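Local structure of Non-ribosomal peptide synthetase (Streptomyces halstedii, 3WV4) at residues A[430-433]-A[437-440]; A[338-343]-A[347-352]; A[368-373]-A[394-399]; A[326-331]-A[354-359]; A[399-402]-A[407-410]. The protein is a non-ribosomal peptide synthetase whose N-terminal fragment has the fold of the AMP-binding enzymes, members of the ANL superfamily. One frame throughout, in Å; residues are numbered along the deposited sequence.

Contact 1: residues A[430-433]-A[437-440]; sequences HLDE and LYFG
His430 and Tyr438 bury the most surface here. They face each other as an antiparallel hydrogen-bonded pair: His430 N donates to Tyr438 O, and Tyr438 N returns a bond to His430 O. Their side chains share one face of the sheet. With CG of His430 between its backbone N and carbonyl carbon (chi1 68°), the imidazole leans across toward strand 437-439. Tyr438 CB then sits over one ring face, 3.6 Å from the His430 ring centroid, in a CH-pi contact. The two aromatic planes are almost parallel, 7° apart, but displaced, with little of one ring over the other. The imidazole is also held at its edge, where ND1 donates a nearly straight 2.7 Å bond to Gly440 O, which lies in the ring plane. At its far end Tyr438 is fixed by its hydroxyl, OH giving a 2.9 Å hydrogen bond to Asp432 OD2 on the anti side, tilted out of the carboxylate plane. On the reverse face Leu431 and Leu437 form the non-hydrogen-bonded pair, with Leu431 CD2 3.7 Å from Leu437 CA. Leu437 continues onto Val363 and Ile390. The arrangement is an antiparallel beta hairpin of strands 427-431 and 437-439, its five-residue connection braced by the bond from Phe436 N to Asp432 OD1; it lies at the surface, near the C-terminal end of the modelled chain, and joins strand 362-366 through 437-439.

Contact 2: residues A[338-343]-A[347-352]; sequences RMYGQT and RISIMP
Tyr340 O takes two backbone donors at once, Ile348 N at 2.8 Å and Ser349 N at 2.9 Å. Two successive residues, Ile348 and Ser349, thus face the single residue Tyr340, which defines a classic beta bulge. The Ile348 bond lies in the carbonyl plane on a lone pair, while Ser349 N approaches tilted from it. Beyond the bulge the pairing is regular: Tyr340 N donates to Ser349 O, and Met351 N to Arg338 O. The extra residue swings Ile348 alongside the tyrosine, both side chains pointing the same way, and its CD1 packs 3.5 Å from Tyr340 CE2. Ser349 OG lies at the edge of the same ring. On the other face of the strands Met339 crosses Arg347 obliquely, with CE over the centre of the Arg347 guanidinium, 3.6 Å from CZ. The bend at chi3 of Arg347 (-68°) turns its flat end over this methyl. At the far end Met351 runs beside Arg338, laying CG over the guanidinium face and CE 3.3 Å from Arg338 NH2. A second shell fixes the polar ends: Tyr340 OH bonds Asp427 OD2, Ser349 OG bonds Val363 O, and Arg338 NH2 bonds Ser362 O. Strand 349-350 lies between 335-340 and 362-366, and backbone bonds join Ile348 to Leu367 and Ile350 to Leu365. Ile350 and Arg347 rest on helix 215-229 through Ile225, and the Tyr340 ring meets Phe439 edge-to-face on the side of strand 437-439.

Contact 3: residues A[368-373]-A[394-399]; sequences PGTTIE and GPHVMA
Thr370 OG1 is gripped from two directions: it bonds to Leu367 O, just before its own segment, and it accepts a 2.7 Å hydrogen bond from a water that also bonds His396 NE2 at 3.1 Å. This water links the residue just ahead of strand 371-375 to a type I beta turn, Gly394 to Val397, closed by a 3.1 Å bond from Val397 N to Gly394 O. The closest side-chain packing is between Thr370 and His396. The threonine comes in nearly perpendicular to the histidine side chain, its methyl CG2 over one face of the imidazole, 3.5 Å from the ring centroid and 15° off its normal, a well-formed CH-pi contact. His396 CG lies between the backbone N and the carbonyl carbon (chi1 58°), which brings the ring back over the turn, its edge toward Gly394 N, and presents a face to the threonine. Thr370 CB joins the methyl in this contact, 3.4 Å from His396 CE1. Gly394 passes close to Thr370, with the two CA atoms 4.6 Å apart. The turn follows strand 388-393, the antiparallel partner of 371-375, so the contact lies where this pair of strands opens at one end. Behind it, Pro395 and His396 both touch Phe220 of helix 215-229, while His396 also meets Cys345. At the second position of the turn, Pro395 CD sits 3.3 Å from Gly369 O.

Contact 4: residues A[326-331]-A[354-359]; sequences ALRSAF and HLEHER
Glu356 and Arg328 of helix 321-330 reach toward each other and form a salt bridge. Arg328 reaches out extended from CG to NE and grips side-on, NE at 3.0 Å and NH2 at 2.7 Å both landing on the same oxygen, Glu356 OE1. That oxygen lies in the guanidinium plane, but the two nitrogens come from above the carboxylate plane, on one face of it, and the flat groups are turned 67° apart. Glu356 OE1 has a third donor in Val336 N, which ties the turn to strand 335-340 as well as to the helix. The backbone of the same residue adds a weak 3.4 Å bond from Arg328 NH2 to Glu356 O. Next in sequence, His357 lays CE1 over the centre of the guanidinium, 3.6 Å from Arg328 CZ, with the two planes 45° apart. Both residues occupy the middle of a type I beta turn from Leu355 to Glu358, closed by a bond from Glu358 N to Leu355 O; the glutamate heads for the helix and the imidazole reaches Arg328 with its ring. Further on, Arg359 is turned elsewhere: its NH2 forms a salt bridge with Asp434 OD2, and its NH1 a longer one, 3.5 Å, with Glu358 OE1. Three N-H groups around one oxygen should concentrate negative charge there and favour the ionised carboxylate, while the arginine charge close to His357 probably disfavours protonation of its imidazole.

Contact 5: residues A[399-402]-A[407-410]; sequences AGYW and ITAR
Tyr401 and Thr408 run antiparallel, each reaching past the other, the aromatic ring lying against Ile407 and Thr408 of helix 405-411 while the threonine side chain reaches back to the loop backbone. Thr408 OG1 lies beside its own backbone N (chi1 -67°) and there accepts a fairly straight 3.0 Å hydrogen bond from Tyr401 N. The same oxygen is 3.5 Å from Tyr401 CD2, oblique to the ring, and it also bonds Ala404 O, four residues earlier, just before the helix, so two backbone groups hold the hydroxyl. The other branch, the methyl CG2, points to Gly400, 3.6 Å from its CA, a close fit against the glycine. Ile407 stands nearly perpendicular to the tyrosine side chain and brings its CG2 to 3.9 Å from Tyr401 CE2. Its carbonyl oxygen lies at the ring edge, 3.8 Å from that same CE2. The far end of the ring is fixed by Tyr401 OH bonding Glu344 OE2. Backbone bonds from Gly400 and Trp402 also join the loop to strand 210-214 and its approach. The result is a loop leading into helix 405-411 of the AMP-binding fold, in which a helical threonine accepts a bond from the backbone of the incoming chain.

Following the chain, contact 4 opens first, joining helix 321-330 to the turn ahead of strand 362-366. Contact 2, the hairpin of strands 335-340 and 349-350, is nested inside the loop it closes, and Arg338 of contact 2 touches the backbone of 354-359. Contact 3 then ties the start of strand 371-375 to the turn after strand 388-393. Contact 5 takes up where it ends, sharing Ala399, and closes the short loop into helix 405-411. Contact 1, the last hairpin, comes in series after all of these, and none cross. Through Tyr340, Ile372 and Arg359 it meets contacts 2, 3 and 4; contacts 1, 2 and 3 all reach one mixed sheet.

Contact 1: residues A[430-433]-A[437-440]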
# COMPACT_ATOMS: atom_id res chain seq x y z
N HIS A 430 -22.31 -4.92 -12.29
CA HIS A 430 -22.65 -6.18 -12.91
C HIS A 430 -21.41 -6.82 -13.55
O HIS A 430 -20.45 -6.13 -13.86
CB HIS A 430 -23.78 -5.96 -13.95
CG HIS A 430 -23.38 -5.17 -15.15
ND1 HIS A 430 -23.48 -3.80 -15.21
CD2 HIS A 430 -22.89 -5.56 -16.35
CE1 HIS A 430 -23.07 -3.38 -16.40
NE2 HIS A 430 -22.68 -4.43 -17.10
N LEU A 431 -21.50 -8.12 -13.82
CA LEU A 431 -20.46 -8.89 -14.54
C LEU A 431 -20.99 -9.33 -15.87
O LEU A 431 -22.19 -9.56 -16.01
CB LEU A 431 -20.11 -10.13 -13.78
CG LEU A 431 -19.47 -9.94 -12.44
CD1 LEU A 431 -19.40 -11.30 -11.78
CD2 LEU A 431 -18.09 -9.34 -12.56
N ASP A 432 -20.14 -9.39 -16.88
CA ASP A 432 -20.57 -10.00 -18.15
C ASP A 432 -20.28 -11.47 -18.07
O ASP A 432 -19.81 -11.99 -17.03
CB ASP A 432 -20.01 -9.30 -19.39
CG ASP A 432 -18.46 -9.26 -19.43
OD1 ASP A 432 -17.81 -10.16 -18.87
OD2 ASP A 432 -17.93 -8.33 -20.08
N GLU A 433 -20.54 -12.18 -19.16
CA GLU A 433 -20.38 -13.63 -19.19
C GLU A 433 -18.90 -13.97 -18.89
O GLU A 433 -18.55 -14.92 -18.14
CB GLU A 433 -20.79 -14.16 -20.59
CG GLU A 433 -22.17 -13.66 -21.11
CD GLU A 433 -22.30 -12.12 -21.20
OE1 GLU A 433 -21.42 -11.46 -21.83
OE2 GLU A 433 -23.28 -11.57 -20.63
N LEU A 437 -15.88 -6.90 -14.65
CA LEU A 437 -16.69 -6.08 -13.75
C LEU A 437 -17.01 -4.73 -14.33
O LEU A 437 -16.19 -4.11 -15.01
CB LEU A 437 -16.00 -5.94 -12.40
CG LEU A 437 -16.68 -5.07 -11.32
CD1 LEU A 437 -18.05 -5.58 -10.91
CD2 LEU A 437 -15.74 -5.00 -10.14
N TYR A 438 -18.25 -4.30 -14.09
CA TYR A 438 -18.76 -3.00 -14.52
C TYR A 438 -19.53 -2.34 -13.39
O TYR A 438 -20.17 -3.02 -12.56
CB TYR A 438 -19.72 -3.18 -15.69
CG TYR A 438 -19.11 -3.80 -16.91
CD1 TYR A 438 -18.60 -3.02 -17.94
CD2 TYR A 438 -19.04 -5.20 -17.05
CE1 TYR A 438 -18.04 -3.58 -19.05
CE2 TYR A 438 -18.47 -5.77 -18.16
CZ TYR A 438 -17.96 -4.94 -19.14
OH TYR A 438 -17.44 -5.50 -20.22
N PHE A 439 -19.52 -1.02 -13.37
CA PHE A 439 -20.42 -0.25 -12.48
C PHE A 439 -21.84 -0.05 -12.98
O PHE A 439 -22.10 -0.08 -14.18
CB PHE A 439 -19.77 1.09 -12.15
CG PHE A 439 -18.56 0.95 -11.30
CD1 PHE A 439 -18.57 0.07 -10.24
CD2 PHE A 439 -17.44 1.71 -11.54
CE1 PHE A 439 -17.46 -0.06 -9.44
CE2 PHE A 439 -16.32 1.59 -10.74
CZ PHE A 439 -16.33 0.69 -9.69
N GLY A 440 -22.77 0.14 -12.01
CA GLY A 440 -24.23 0.14 -12.28
C GLY A 440 -24.71 -1.01 -13.17
O GLY A 440 -24.08 -2.08 -13.20

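Contact 2: residues A[338-343]-A[347-352]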
# COMPACT_ATOMS: atom_id res chain seq x y z
N ARG A 338 -6.45 -0.08 -15.73
CA ARG A 338 -7.50 0.26 -14.83
C ARG A 338 -7.62 -0.73 -13.73
O ARG A 338 -7.43 -1.94 -13.93
CB ARG A 338 -8.84 0.42 -15.57
CG ARG A 338 -8.92 1.63 -16.55
CD ARG A 338 -9.01 1.19 -18.04
NE ARG A 338 -10.18 0.39 -18.33
CZ ARG A 338 -10.36 -0.44 -19.36
NH1 ARG A 338 -9.43 -0.74 -20.25
NH2 ARG A 338 -11.55 -1.01 -19.48
N MET A 339 -7.98 -0.25 -12.54
CA MET A 339 -8.11 -1.08 -11.35
C MET A 339 -9.25 -0.55 -10.50
O MET A 339 -9.57 0.60 -10.58
CB MET A 339 -6.81 -1.03 -10.53
CG MET A 339 -5.58 -1.27 -11.40
SD MET A 339 -4.10 -1.63 -10.50
CE MET A 339 -3.89 -0.05 -9.72
N TYR A 340 -9.83 -1.41 -9.68
CA TYR A 340 -10.85 -0.99 -8.73
C TYR A 340 -10.63 -1.75 -7.47
O TYR A 340 -10.24 -2.94 -7.49
CB TYR A 340 -12.25 -1.23 -9.31
CG TYR A 340 -13.31 -1.42 -8.29
CD1 TYR A 340 -13.75 -0.31 -7.48
CD2 TYR A 340 -13.95 -2.65 -8.12
CE1 TYR A 340 -14.77 -0.49 -6.56
CE2 TYR A 340 -14.95 -2.83 -7.17
CZ TYR A 340 -15.38 -1.73 -6.41
OH TYR A 340 -16.36 -1.92 -5.44
N GLY A 341 -10.82 -1.09 -6.35
CA GLY A 341 -10.69 -1.73 -5.08
C GLY A 341 -11.22 -0.91 -3.93
O GLY A 341 -11.63 0.23 -4.12
N GLN A 342 -11.18 -1.49 -2.73
CA GLN A 342 -11.46 -0.81 -1.47
C GLN A 342 -10.39 -1.24 -0.52
O GLN A 342 -9.90 -2.36 -0.64
CB GLN A 342 -12.79 -1.29 -0.83
CG GLN A 342 -14.06 -0.74 -1.46
CD GLN A 342 -15.34 -1.20 -0.76
OE1 GLN A 342 -15.35 -2.11 0.08
NE2 GLN A 342 -16.40 -0.54 -1.06
N THR A 343 -10.18 -0.44 0.51
CA THR A 343 -9.26 -0.77 1.58
C THR A 343 -9.60 -2.07 2.31
O THR A 343 -8.69 -2.87 2.63
CB THR A 343 -9.20 0.39 2.58
OG1 THR A 343 -8.82 1.58 1.88
CG2 THR A 343 -8.16 0.11 3.60
N ARG A 347 -7.76 -4.67 -2.99
CA ARG A 347 -8.12 -4.46 -4.38
C ARG A 347 -9.09 -5.52 -4.85
O ARG A 347 -9.10 -6.66 -4.35
CB ARG A 347 -6.85 -4.36 -5.26
CG ARG A 347 -7.14 -3.86 -6.63
CD ARG A 347 -5.95 -3.31 -7.38
NE ARG A 347 -5.48 -2.08 -6.77
CZ ARG A 347 -4.20 -1.76 -6.61
NH1 ARG A 347 -3.23 -2.57 -7.09
NH2 ARG A 347 -3.87 -0.60 -6.06
N ILE A 348 -9.91 -5.15 -5.79
CA ILE A 348 -10.99 -6.03 -6.22
C ILE A 348 -10.80 -6.56 -7.62
O ILE A 348 -11.01 -7.78 -7.85
CB ILE A 348 -12.34 -5.30 -6.16
CG1 ILE A 348 -12.59 -5.11 -4.67
CG2 ILE A 348 -13.44 -6.12 -6.82
CD1 ILE A 348 -13.71 -4.22 -4.20
N SER A 349 -10.49 -5.67 -8.54
CA SER A 349 -10.40 -6.05 -9.93
C SER A 349 -9.29 -5.27 -10.57
O SER A 349 -8.95 -4.13 -10.13
CB SER A 349 -11.68 -5.75 -10.69
OG SER A 349 -11.89 -4.32 -10.80
N ILE A 350 -8.69 -5.90 -11.58
CA ILE A 350 -7.68 -5.28 -12.43
C ILE A 350 -7.94 -5.68 -13.88
O ILE A 350 -8.26 -6.80 -14.14
CB ILE A 350 -6.24 -5.73 -12.04
CG1 ILE A 350 -5.92 -5.31 -10.63
CG2 ILE A 350 -5.23 -5.15 -13.03
CD1 ILE A 350 -4.51 -5.75 -10.19
N MET A 351 -7.88 -4.72 -14.78
CA MET A 351 -7.96 -4.98 -16.18
C MET A 351 -6.59 -5.41 -16.60
O MET A 351 -5.61 -4.67 -16.45
CB MET A 351 -8.31 -3.75 -16.98
CG MET A 351 -8.62 -4.06 -18.43
SD MET A 351 -10.03 -5.24 -18.63
CE MET A 351 -11.41 -4.20 -18.86
N PRO A 352 -6.51 -6.59 -17.20
CA PRO A 352 -5.17 -7.00 -17.61
C PRO A 352 -4.54 -6.04 -18.63
O PRO A 352 -5.22 -5.66 -19.57
CB PRO A 352 -5.42 -8.38 -18.25
CG PRO A 352 -6.59 -8.93 -17.54
CD PRO A 352 -7.47 -7.71 -17.20

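Contact 3: residues A[368-373]-A[394-399]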
# COMPACT_ATOMS: atom_id res chain seq x y z
N PRO A 368 -6.53 -12.55 -9.26
CA PRO A 368 -6.40 -14.00 -9.31
C PRO A 368 -6.56 -14.61 -7.91
O PRO A 368 -5.94 -14.11 -6.97
CB PRO A 368 -4.96 -14.20 -9.81
CG PRO A 368 -4.64 -12.97 -10.56
CD PRO A 368 -5.52 -11.86 -10.06
N GLY A 369 -7.32 -15.71 -7.81
CA GLY A 369 -7.54 -16.38 -6.56
C GLY A 369 -8.67 -15.81 -5.73
O GLY A 369 -8.77 -16.17 -4.57
N THR A 370 -9.48 -14.90 -6.29
CA THR A 370 -10.53 -14.26 -5.49
C THR A 370 -11.80 -14.42 -6.28
O THR A 370 -11.73 -14.85 -7.40
CB THR A 370 -10.23 -12.75 -5.26
OG1 THR A 370 -10.39 -12.04 -6.48
CG2 THR A 370 -8.79 -12.58 -4.83
N THR A 371 -12.96 -14.13 -5.69
CA THR A 371 -14.24 -14.24 -6.40
C THR A 371 -15.04 -12.97 -6.22
O THR A 371 -15.14 -12.48 -5.11
CB THR A 371 -15.05 -15.43 -5.82
OG1 THR A 371 -14.38 -16.65 -6.20
CG2 THR A 371 -16.43 -15.48 -6.38
N ILE A 372 -15.60 -12.45 -7.32
CA ILE A 372 -16.53 -11.37 -7.24
C ILE A 372 -17.93 -11.96 -7.50
O ILE A 372 -18.14 -12.61 -8.54
CB ILE A 372 -16.29 -10.32 -8.36
CG1 ILE A 372 -14.94 -9.61 -8.30
CG2 ILE A 372 -17.41 -9.32 -8.39
CD1 ILE A 372 -14.48 -9.51 -6.89
N GLU A 373 -18.89 -11.74 -6.62
CA GLU A 373 -20.29 -12.10 -6.94
C GLU A 373 -21.19 -10.92 -6.77
O GLU A 373 -21.02 -10.11 -5.84
CB GLU A 373 -20.81 -13.21 -6.04
CG GLU A 373 -20.11 -14.54 -6.19
CD GLU A 373 -20.12 -15.28 -4.88
OE1 GLU A 373 -19.67 -14.69 -3.86
OE2 GLU A 373 -20.59 -16.42 -4.86
N GLY A 394 -12.34 -14.05 -0.66
CA GLY A 394 -11.03 -14.57 -0.94
C GLY A 394 -9.98 -14.21 0.07
O GLY A 394 -10.27 -13.57 1.09
N PRO A 395 -8.75 -14.63 -0.20
CA PRO A 395 -7.68 -14.56 0.78
C PRO A 395 -7.10 -13.17 0.95
O PRO A 395 -6.09 -13.02 1.61
CB PRO A 395 -6.61 -15.53 0.24
CG PRO A 395 -7.30 -16.34 -0.83
CD PRO A 395 -8.36 -15.42 -1.38
N HIS A 396 -7.72 -12.18 0.34
CA HIS A 396 -7.34 -10.76 0.45
C HIS A 396 -8.34 -10.01 1.33
O HIS A 396 -8.07 -8.87 1.72
CB HIS A 396 -7.30 -10.10 -0.93
CG HIS A 396 -8.59 -10.17 -1.69
ND1 HIS A 396 -9.54 -11.17 -1.54
CD2 HIS A 396 -9.05 -9.38 -2.68
CE1 HIS A 396 -10.53 -10.97 -2.37
NE2 HIS A 396 -10.26 -9.89 -3.09
N VAL A 397 -9.52 -10.62 1.57
CA VAL A 397 -10.53 -9.98 2.40
C VAL A 397 -9.92 -9.83 3.77
O VAL A 397 -9.56 -10.83 4.37
CB VAL A 397 -11.78 -10.81 2.53
CG1 VAL A 397 -12.68 -10.16 3.61
CG2 VAL A 397 -12.49 -10.89 1.17
N MET A 398 -9.81 -8.60 4.26
CA MET A 398 -9.07 -8.30 5.47
C MET A 398 -9.90 -8.69 6.68
O MET A 398 -11.00 -9.17 6.53
CB MET A 398 -8.70 -6.79 5.51
CG MET A 398 -7.71 -6.39 4.41
SD MET A 398 -6.07 -7.15 4.62
CE MET A 398 -5.52 -6.88 2.90
N ALA A 399 -9.36 -8.50 7.87
CA ALA A 399 -9.94 -9.03 9.08
C ALA A 399 -11.10 -8.21 9.69
O ALA A 399 -11.49 -8.57 10.75
CB ALA A 399 -8.87 -9.18 10.13
O HOH W 1 -11.54 -9.64 -5.90

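Contact 4: residues A[326-331]-A[354-359]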
# COMPACT_ATOMS: atom_id res chain seq x y z
N ALA A 326 -3.88 11.08 -23.93
CA ALA A 326 -2.75 11.97 -23.84
C ALA A 326 -1.52 11.22 -23.32
O ALA A 326 -0.40 11.48 -23.73
CB ALA A 326 -3.09 13.10 -22.93
N LEU A 327 -1.75 10.28 -22.41
CA LEU A 327 -0.67 9.53 -21.84
C LEU A 327 -0.09 8.62 -22.91
O LEU A 327 1.12 8.44 -22.98
CB LEU A 327 -1.15 8.65 -20.71
CG LEU A 327 -1.34 9.25 -19.32
CD1 LEU A 327 -2.05 8.18 -18.50
CD2 LEU A 327 -0.05 9.74 -18.66
N ARG A 328 -0.97 8.02 -23.69
CA ARG A 328 -0.52 7.07 -24.70
C ARG A 328 0.26 7.77 -25.80
O ARG A 328 1.24 7.24 -26.31
CB ARG A 328 -1.68 6.30 -25.28
CG ARG A 328 -2.09 5.15 -24.40
CD ARG A 328 -3.31 4.46 -24.96
NE ARG A 328 -3.72 3.39 -24.06
CZ ARG A 328 -4.99 3.06 -23.81
NH1 ARG A 328 -5.97 3.73 -24.36
NH2 ARG A 328 -5.28 2.04 -22.98
N SER A 329 -0.17 9.00 -26.10
CA SER A 329 0.49 9.81 -27.08
C SER A 329 1.90 10.24 -26.61
O SER A 329 2.85 10.17 -27.37
CB SER A 329 -0.40 11.02 -27.40
OG SER A 329 0.15 11.83 -28.39
N ALA A 330 2.02 10.60 -25.34
CA ALA A 330 3.28 11.02 -24.75
C ALA A 330 4.21 9.85 -24.45
O ALA A 330 5.41 9.99 -24.62
CB ALA A 330 3.03 11.82 -23.48
N PHE A 331 3.65 8.71 -24.06
CA PHE A 331 4.40 7.49 -23.76
C PHE A 331 3.80 6.27 -24.48
O PHE A 331 3.09 5.47 -23.86
CB PHE A 331 4.30 7.24 -22.29
CG PHE A 331 4.69 8.44 -21.46
CD1 PHE A 331 3.74 9.24 -20.91
CD2 PHE A 331 6.06 8.76 -21.27
CE1 PHE A 331 4.10 10.33 -20.17
CE2 PHE A 331 6.43 9.85 -20.50
CZ PHE A 331 5.44 10.65 -19.95
N HIS A 354 -2.61 -6.29 -21.22
CA HIS A 354 -2.79 -6.63 -22.62
C HIS A 354 -4.21 -6.26 -23.10
O HIS A 354 -4.41 -6.17 -24.32
CB HIS A 354 -2.36 -8.12 -22.95
CG HIS A 354 -3.37 -9.17 -22.57
ND1 HIS A 354 -3.55 -9.60 -21.28
CD2 HIS A 354 -4.23 -9.89 -23.32
CE1 HIS A 354 -4.52 -10.48 -21.22
NE2 HIS A 354 -4.94 -10.70 -22.46
N LEU A 355 -5.18 -6.06 -22.19
CA LEU A 355 -6.57 -5.73 -22.61
C LEU A 355 -6.94 -4.26 -22.39
O LEU A 355 -8.15 -3.93 -22.33
CB LEU A 355 -7.61 -6.63 -21.90
CG LEU A 355 -7.42 -8.17 -22.00
CD1 LEU A 355 -8.45 -8.92 -21.17
CD2 LEU A 355 -7.48 -8.64 -23.44
N GLU A 356 -5.92 -3.39 -22.26
CA GLU A 356 -6.09 -1.99 -21.89
C GLU A 356 -7.02 -1.21 -22.85
O GLU A 356 -7.71 -0.29 -22.37
CB GLU A 356 -4.73 -1.26 -21.77
CG GLU A 356 -3.99 -1.16 -23.08
CD GLU A 356 -2.83 -0.17 -23.06
OE1 GLU A 356 -2.90 0.97 -22.51
OE2 GLU A 356 -1.84 -0.53 -23.68
N HIS A 357 -7.08 -1.60 -24.13
CA HIS A 357 -7.93 -1.00 -25.15
C HIS A 357 -9.38 -1.54 -25.21
O HIS A 357 -10.17 -1.12 -26.02
CB HIS A 357 -7.34 -1.22 -26.55
CG HIS A 357 -6.01 -0.61 -26.71
ND1 HIS A 357 -5.82 0.75 -26.61
CD2 HIS A 357 -4.78 -1.15 -26.91
CE1 HIS A 357 -4.53 1.01 -26.74
NE2 HIS A 357 -3.88 -0.11 -26.91
N GLU A 358 -9.72 -2.45 -24.34
CA GLU A 358 -10.95 -3.22 -24.54
C GLU A 358 -11.88 -3.02 -23.41
O GLU A 358 -11.44 -2.74 -22.32
CB GLU A 358 -10.61 -4.69 -24.69
CG GLU A 358 -10.13 -4.94 -26.09
CD GLU A 358 -9.79 -6.34 -26.31
OE1 GLU A 358 -10.59 -7.21 -25.87
OE2 GLU A 358 -8.75 -6.55 -26.92
N ARG A 359 -13.17 -3.14 -23.70
CA ARG A 359 -14.24 -2.99 -22.73
C ARG A 359 -14.03 -1.72 -21.93
O ARG A 359 -13.87 -1.76 -20.71
CB ARG A 359 -14.26 -4.22 -21.84
CG ARG A 359 -14.47 -5.50 -22.62
CD ARG A 359 -14.18 -6.65 -21.72
NE ARG A 359 -14.68 -7.89 -22.27
CZ ARG A 359 -13.97 -8.70 -23.04
NH1 ARG A 359 -12.70 -8.39 -23.37
NH2 ARG A 359 -14.54 -9.82 -23.48

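Contact 5: residues A[399-402]-A[407-410]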
# COMPACT_ATOMS: atom_id res chain seq x y z
N ALA A 399 -9.36 -8.50 7.87
CA ALA A 399 -9.94 -9.03 9.08
C ALA A 399 -11.10 -8.21 9.69
O ALA A 399 -11.49 -8.57 10.75
CB ALA A 399 -8.87 -9.18 10.13
N GLY A 400 -11.63 -7.17 9.06
CA GLY A 400 -12.62 -6.31 9.68
C GLY A 400 -12.00 -4.96 10.03
O GLY A 400 -10.88 -4.65 9.59
N TYR A 401 -12.75 -4.15 10.79
CA TYR A 401 -12.29 -2.88 11.28
C TYR A 401 -11.75 -3.04 12.69
O TYR A 401 -12.26 -3.85 13.45
CB TYR A 401 -13.43 -1.87 11.27
CG TYR A 401 -14.05 -1.70 9.90
CD1 TYR A 401 -13.32 -1.13 8.86
CD2 TYR A 401 -15.33 -2.14 9.63
CE1 TYR A 401 -13.88 -0.98 7.59
CE2 TYR A 401 -15.91 -1.99 8.37
CZ TYR A 401 -15.17 -1.40 7.35
OH TYR A 401 -15.72 -1.28 6.07
N TRP A 402 -10.73 -2.28 13.04
CA TRP A 402 -10.09 -2.43 14.33
C TRP A 402 -11.08 -2.07 15.48
O TRP A 402 -11.61 -0.95 15.52
CB TRP A 402 -8.87 -1.54 14.34
CG TRP A 402 -8.19 -1.36 15.65
CD1 TRP A 402 -8.12 -0.22 16.38
CD2 TRP A 402 -7.46 -2.35 16.37
NE1 TRP A 402 -7.36 -0.41 17.51
CE2 TRP A 402 -6.98 -1.72 17.55
CE3 TRP A 402 -7.14 -3.69 16.14
CZ2 TRP A 402 -6.21 -2.39 18.49
CZ3 TRP A 402 -6.37 -4.37 17.10
CH2 TRP A 402 -5.92 -3.71 18.27
N ILE A 407 -19.83 -2.40 13.27
CA ILE A 407 -19.59 -1.85 11.93
C ILE A 407 -19.01 -2.92 10.98
O ILE A 407 -19.30 -2.91 9.79
CB ILE A 407 -18.62 -0.64 11.95
CG1 ILE A 407 -19.08 0.43 12.95
CG2 ILE A 407 -18.52 -0.04 10.55
CD1 ILE A 407 -20.14 1.37 12.40
N THR A 408 -18.20 -3.82 11.54
CA THR A 408 -17.53 -4.88 10.80
C THR A 408 -18.56 -5.89 10.35
O THR A 408 -18.53 -6.35 9.20
CB THR A 408 -16.46 -5.59 11.70
OG1 THR A 408 -15.39 -4.69 12.00
CG2 THR A 408 -15.91 -6.85 11.06
N ALA A 409 -19.47 -6.24 11.26
CA ALA A 409 -20.51 -7.22 10.95
C ALA A 409 -21.37 -6.84 9.75
O ALA A 409 -21.83 -7.74 9.03
CB ALA A 409 -21.40 -7.46 12.17
N ARG A 410 -21.57 -5.54 9.52
CA ARG A 410 -22.34 -5.08 8.38
C ARG A 410 -21.60 -5.02 7.02
O ARG A 410 -22.24 -4.95 5.98
CB ARG A 410 -23.01 -3.75 8.72
CG ARG A 410 -22.38 -2.39 8.40
CD ARG A 410 -23.31 -1.30 8.97
NE ARG A 410 -24.64 -1.32 8.33
CZ ARG A 410 -25.65 -0.51 8.62
NH1 ARG A 410 -25.52 0.44 9.54
NH2 ARG A 410 -26.81 -0.66 7.98